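Local coordinates for photosystem II extrinsic protein V (Arthrospira maxima, PDB 1F1C) that probably stabilises the oxygen-evolving complex of photosystem II as an extrinsic, haem c-binding lumenal subunit and protects it against heat-induced inactivation, at residues 1-9 and 115-123. Sequence-based numbering, arbitrary orientation.
Sequences LTEELRTFP and GYILLQPKV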
ATOM      1  N   LEU A   1     -24.876  -4.984 -25.944  1.00 60.28           N
ATOM      2  CA  LEU A   1     -24.777  -4.063 -24.775  1.00 61.07           C
ATOM      3  C   LEU A   1     -25.570  -2.783 -25.050  1.00 58.48           C
ATOM      4  O   LEU A   1     -25.025  -1.797 -25.550  1.00 52.76           O
ATOM      5  CB  LEU A   1     -23.308  -3.723 -24.504  1.00 63.03           C
ATOM      6  CG  LEU A   1     -22.974  -3.137 -23.128  1.00 67.54           C
ATOM      7  CD1 LEU A   1     -23.391  -4.109 -22.025  1.00 66.29           C
ATOM      8  CD2 LEU A   1     -21.482  -2.864 -23.051  1.00 71.41           C
ATOM      9  N   THR A   2     -26.860  -2.814 -24.720  1.00 60.21           N
ATOM     10  CA  THR A   2     -27.750  -1.674 -24.932  1.00 60.14           C
ATOM     11  C   THR A   2     -27.232  -0.410 -24.258  1.00 61.57           C
ATOM     12  O   THR A   2     -26.383  -0.470 -23.367  1.00 63.12           O
ATOM     13  CB  THR A   2     -29.171  -1.945 -24.379  1.00 60.19           C
ATOM     14  OG1 THR A   2     -29.145  -1.917 -22.947  1.00 57.39           O
ATOM     15  CG2 THR A   2     -29.673  -3.304 -24.838  1.00 59.89           C
ATOM     16  N   GLU A   3     -27.759   0.734 -24.684  1.00 60.85           N
ATOM     17  CA  GLU A   3     -27.360   2.015 -24.120  1.00 61.00           C
ATOM     18  C   GLU A   3     -27.828   2.104 -22.673  1.00 60.38           C
ATOM     19  O   GLU A   3     -27.369   2.954 -21.908  1.00 57.80           O
ATOM     20  CB  GLU A   3     -27.965   3.160 -24.931  1.00 63.14           C
ATOM     21  CG  GLU A   3     -27.516   3.195 -26.379  1.00 69.48           C
ATOM     22  CD  GLU A   3     -27.949   4.463 -27.088  1.00 73.03           C
ATOM     23  OE1 GLU A   3     -27.553   5.560 -26.639  1.00 69.54           O
ATOM     24  OE2 GLU A   3     -28.686   4.364 -28.093  1.00 76.86           O
ATOM     25  N   GLU A   4     -28.745   1.215 -22.303  1.00 57.70           N
ATOM     26  CA  GLU A   4     -29.279   1.183 -20.950  1.00 54.76           C
ATOM     27  C   GLU A   4     -28.230   0.690 -19.952  1.00 53.64           C
ATOM     28  O   GLU A   4     -27.974   1.332 -18.931  1.00 54.07           O
ATOM     29  CB  GLU A   4     -30.511   0.277 -20.898  1.00 61.99           C
ATOM     30  CG  GLU A   4     -31.155   0.203 -19.526  1.00 70.52           C
ATOM     31  CD  GLU A   4     -31.418   1.579 -18.943  1.00 75.54           C
ATOM     32  OE1 GLU A   4     -32.130   2.378 -19.594  1.00 77.61           O
ATOM     33  OE2 GLU A   4     -30.908   1.861 -17.836  1.00 77.70           O
ATOM     34  N   LEU A   5     -27.623  -0.452 -20.247  1.00 45.56           N
ATOM     35  CA  LEU A   5     -26.611  -1.006 -19.366  1.00 39.78           C
ATOM     36  C   LEU A   5     -25.435  -0.052 -19.253  1.00 36.34           C
ATOM     37  O   LEU A   5     -24.739  -0.027 -18.235  1.00 36.50           O
ATOM     38  CB  LEU A   5     -26.124  -2.352 -19.899  1.00 39.47           C
ATOM     39  CG  LEU A   5     -27.146  -3.492 -19.926  1.00 45.87           C
ATOM     40  CD1 LEU A   5     -26.531  -4.684 -20.627  1.00 50.93           C
ATOM     41  CD2 LEU A   5     -27.576  -3.864 -18.506  1.00 46.38           C
ATOM     42  N   ARG A   6     -25.231   0.739 -20.301  1.00 31.25           N
ATOM     43  CA  ARG A   6     -24.129   1.687 -20.357  1.00 33.27           C
ATOM     44  C   ARG A   6     -24.472   3.060 -19.785  1.00 31.47           C
ATOM     45  O   ARG A   6     -23.775   4.035 -20.049  1.00 27.64           O
ATOM     46  CB  ARG A   6     -23.640   1.815 -21.802  1.00 34.56           C
ATOM     47  CG  ARG A   6     -22.998   0.529 -22.328  1.00 42.45           C
ATOM     48  CD  ARG A   6     -23.161   0.366 -23.829  1.00 44.86           C
ATOM     49  NE  ARG A   6     -22.621   1.496 -24.574  1.00 54.27           N
ATOM     50  CZ  ARG A   6     -23.336   2.248 -25.407  1.00 57.75           C
ATOM     51  NH1 ARG A   6     -24.626   1.993 -25.606  1.00 55.36           N
ATOM     52  NH2 ARG A   6     -22.762   3.260 -26.043  1.00 62.86           N
ATOM     53  N   THR A   7     -25.546   3.122 -19.002  1.00 30.55           N
ATOM     54  CA  THR A   7     -25.969   4.363 -18.358  1.00 32.77           C
ATOM     55  C   THR A   7     -25.548   4.258 -16.891  1.00 34.58           C
ATOM     56  O   THR A   7     -26.030   3.382 -16.177  1.00 28.97           O
ATOM     57  CB  THR A   7     -27.506   4.549 -18.405  1.00 34.30           C
ATOM     58  OG1 THR A   7     -27.957   4.599 -19.766  1.00 38.66           O
ATOM     59  CG2 THR A   7     -27.899   5.843 -17.717  1.00 36.67           C
ATOM     60  N   PHE A   8     -24.650   5.137 -16.445  1.00 29.37           N
ATOM     61  CA  PHE A   8     -24.194   5.098 -15.064  1.00 31.68           C
ATOM     62  C   PHE A   8     -24.367   6.444 -14.395  1.00 32.93           C
ATOM     63  O   PHE A   8     -24.541   7.460 -15.064  1.00 33.40           O
ATOM     64  CB  PHE A   8     -22.710   4.729 -14.985  1.00 28.59           C
ATOM     65  CG  PHE A   8     -22.299   3.662 -15.940  1.00 31.11           C
ATOM     66  CD1 PHE A   8     -21.874   3.991 -17.219  1.00 31.01           C
ATOM     67  CD2 PHE A   8     -22.362   2.319 -15.574  1.00 25.29           C
ATOM     68  CE1 PHE A   8     -21.518   3.000 -18.127  1.00 39.11           C
ATOM     69  CE2 PHE A   8     -22.007   1.316 -16.475  1.00 33.17           C
ATOM     70  CZ  PHE A   8     -21.585   1.656 -17.754  1.00 35.19           C
ATOM     71  N   PRO A   9     -24.330   6.467 -13.058  1.00 30.46           N
ATOM     72  CA  PRO A   9     -24.476   7.733 -12.346  1.00 29.82           C
ATOM     73  C   PRO A   9     -23.112   8.396 -12.509  1.00 32.49           C
ATOM     74  O   PRO A   9     -22.095   7.803 -12.145  1.00 32.69           O
ATOM     75  CB  PRO A   9     -24.711   7.302 -10.897  1.00 34.15           C
ATOM     76  CG  PRO A   9     -25.073   5.849 -10.983  1.00 32.86           C
ATOM     77  CD  PRO A   9     -24.250   5.342 -12.116  1.00 33.48           C
ATOM     78  N   GLY A 115     -16.212   3.616 -15.538  1.00 21.39           N
ATOM     79  CA  GLY A 115     -17.360   3.062 -16.218  1.00 20.19           C
ATOM     80  C   GLY A 115     -17.254   1.550 -16.253  1.00 23.57           C
ATOM     81  O   GLY A 115     -18.247   0.842 -16.069  1.00 23.47           O
ATOM     82  N   TYR A 116     -16.046   1.053 -16.497  1.00 21.77           N
ATOM     83  CA  TYR A 116     -15.809  -0.389 -16.550  1.00 24.60           C
ATOM     84  C   TYR A 116     -16.182  -1.035 -15.217  1.00 25.34           C
ATOM     85  O   TYR A 116     -16.974  -1.982 -15.170  1.00 26.31           O
ATOM     86  CB  TYR A 116     -14.333  -0.683 -16.858  1.00 20.75           C
ATOM     87  CG  TYR A 116     -13.987  -2.147 -16.746  1.00 23.94           C
ATOM     88  CD1 TYR A 116     -14.499  -3.073 -17.650  1.00 30.32           C
ATOM     89  CD2 TYR A 116     -13.184  -2.615 -15.707  1.00 27.63           C
ATOM     90  CE1 TYR A 116     -14.224  -4.430 -17.524  1.00 32.06           C
ATOM     91  CE2 TYR A 116     -12.899  -3.965 -15.574  1.00 30.18           C
ATOM     92  CZ  TYR A 116     -13.424  -4.867 -16.485  1.00 33.27           C
ATOM     93  OH  TYR A 116     -13.156  -6.210 -16.351  1.00 40.53           O
ATOM     94  N   ILE A 117     -15.598  -0.526 -14.136  1.00 23.72           N
ATOM     95  CA  ILE A 117     -15.874  -1.053 -12.808  1.00 27.37           C
ATOM     96  C   ILE A 117     -17.375  -1.119 -12.540  1.00 27.21           C
ATOM     97  O   ILE A 117     -17.874  -2.150 -12.097  1.00 27.87           O
ATOM     98  CB  ILE A 117     -15.195  -0.193 -11.703  1.00 27.25           C
ATOM     99  CG1 ILE A 117     -13.663  -0.368 -11.768  1.00 27.58           C
ATOM    100  CG2 ILE A 117     -15.761  -0.578 -10.325  1.00 26.45           C
ATOM    101  CD1 ILE A 117     -12.850   0.517 -10.784  1.00 19.06           C
ATOM    102  N   LEU A 118     -18.088  -0.028 -12.821  1.00 29.56           N
ATOM    103  CA  LEU A 118     -19.534   0.040 -12.588  1.00 30.47           C
ATOM    104  C   LEU A 118     -20.337  -0.854 -13.529  1.00 33.26           C
ATOM    105  O   LEU A 118     -21.485  -1.206 -13.241  1.00 31.32           O
ATOM    106  CB  LEU A 118     -20.037   1.487 -12.729  1.00 28.34           C
ATOM    107  CG  LEU A 118     -19.434   2.579 -11.834  1.00 29.65           C
ATOM    108  CD1 LEU A 118     -19.997   3.928 -12.268  1.00 24.97           C
ATOM    109  CD2 LEU A 118     -19.739   2.314 -10.371  1.00 23.81           C
ATOM    110  N   LEU A 119     -19.741  -1.216 -14.658  1.00 30.42           N
ATOM    111  CA  LEU A 119     -20.424  -2.062 -15.621  1.00 26.00           C
ATOM    112  C   LEU A 119     -20.461  -3.532 -15.210  1.00 27.25           C
ATOM    113  O   LEU A 119     -21.498  -4.171 -15.309  1.00 21.83           O
ATOM    114  CB  LEU A 119     -19.749  -1.957 -16.986  1.00 26.63           C
ATOM    115  CG  LEU A 119     -20.335  -2.854 -18.086  1.00 25.22           C
ATOM    116  CD1 LEU A 119     -21.745  -2.411 -18.438  1.00 18.88           C
ATOM    117  CD2 LEU A 119     -19.436  -2.781 -19.314  1.00 30.23           C
ATOM    118  N   GLN A 120     -19.333  -4.052 -14.732  1.00 24.34           N
ATOM    119  CA  GLN A 120     -19.223  -5.455 -14.370  1.00 24.63           C
ATOM    120  C   GLN A 120     -20.391  -6.100 -13.632  1.00 28.28           C
ATOM    121  O   GLN A 120     -20.904  -7.123 -14.078  1.00 28.92           O
ATOM    122  CB  GLN A 120     -17.907  -5.681 -13.642  1.00 19.65           C
ATOM    123  CG  GLN A 120     -16.738  -5.276 -14.512  1.00 27.76           C
ATOM    124  CD  GLN A 120     -16.909  -5.748 -15.953  1.00 30.63           C
ATOM    125  OE1 GLN A 120     -16.846  -6.937 -16.237  1.00 24.94           O
ATOM    126  NE2 GLN A 120     -17.143  -4.812 -16.858  1.00 30.14           N
ATOM    127  N   PRO A 121     -20.843  -5.521 -12.507  1.00 29.67           N
ATOM    128  CA  PRO A 121     -21.976  -6.193 -11.851  1.00 25.85           C
ATOM    129  C   PRO A 121     -23.247  -6.223 -12.721  1.00 24.78           C
ATOM    130  O   PRO A 121     -24.076  -7.123 -12.613  1.00 24.69           O
ATOM    131  CB  PRO A 121     -22.152  -5.397 -10.561  1.00 24.85           C
ATOM    132  CG  PRO A 121     -21.617  -4.016 -10.920  1.00 26.46           C
ATOM    133  CD  PRO A 121     -20.406  -4.326 -11.758  1.00 27.77           C
ATOM    134  N   LYS A 122     -23.400  -5.243 -13.600  1.00 28.84           N
ATOM    135  CA  LYS A 122     -24.575  -5.208 -14.475  1.00 32.47           C
ATOM    136  C   LYS A 122     -24.540  -6.366 -15.471  1.00 30.98           C
ATOM    137  O   LYS A 122     -25.578  -6.786 -15.978  1.00 25.99           O
ATOM    138  CB  LYS A 122     -24.634  -3.885 -15.262  1.00 34.27           C
ATOM    139  CG  LYS A 122     -24.802  -2.623 -14.413  1.00 36.30           C
ATOM    140  CD  LYS A 122     -24.806  -1.373 -15.290  1.00 46.22           C
ATOM    141  CE  LYS A 122     -25.158  -0.124 -14.492  1.00 46.87           C
ATOM    142  NZ  LYS A 122     -26.491  -0.269 -13.833  1.00 57.80           N
ATOM    143  N   VAL A 123     -23.343  -6.878 -15.749  1.00 31.98           N
ATOM    144  CA  VAL A 123     -23.196  -7.977 -16.702  1.00 36.31           C
ATOM    145  C   VAL A 123     -22.715  -9.294 -16.078  1.00 34.70           C
ATOM    146  O   VAL A 123     -23.000 -10.371 -16.593  1.00 39.42           O
ATOM    147  CB  VAL A 123     -22.247  -7.575 -17.882  1.00 37.28           C
ATOM    148  CG1 VAL A 123     -22.964  -6.623 -18.831  1.00 32.09           C
ATOM    149  CG2 VAL A 123     -21.003  -6.892 -17.350  1.00 34.97           C
TER
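Phe-8 makes the broadest apolar contact with the helix, its ring meeting Gly-115, Leu-118, Leu-119 and Lys-122 obliquely. Phe-8 CD2 lies 3.8 Å from Leu-118 CB, and Phe-8 CE2 is 3.8 Å from both Leu-119 CA and Gly-115 O. The bond from CA to CB points toward the helix, and CG anti to the carbonyl carbon (chi1 -40°) sets the ring among these four residues; an alanine here would probably leave a gap beside Leu-118 and Leu-119 and take away one of the surfaces on which the Lys-122 chain lies. A thinner apolar patch lies toward the N-terminus: Leu-1 CD1 reaches Val-123 CG1 at 4.1 Å, and Leu-5 CD1 touches the same methyl, although Leu-1 is poorly ordered. These contacts lay the N-terminal arm and strand 7-9, which pairs antiparallel with 16-18, against C-terminal helix 107-124 of the cytochrome c fold, with strand and helix axes at 117°. Ile-67 of helix 67-75 touches both Phe-8 and Leu-118, and Ile-117 touches the haem. No hydrogen bond crosses, and Leu-5 O meets Lys-122 CD at 3.2 Å. Within the arm, Thr-7 OG1 donates to Glu-3 O at 2.8 Å across the type I turn from Glu-4 to Thr-7.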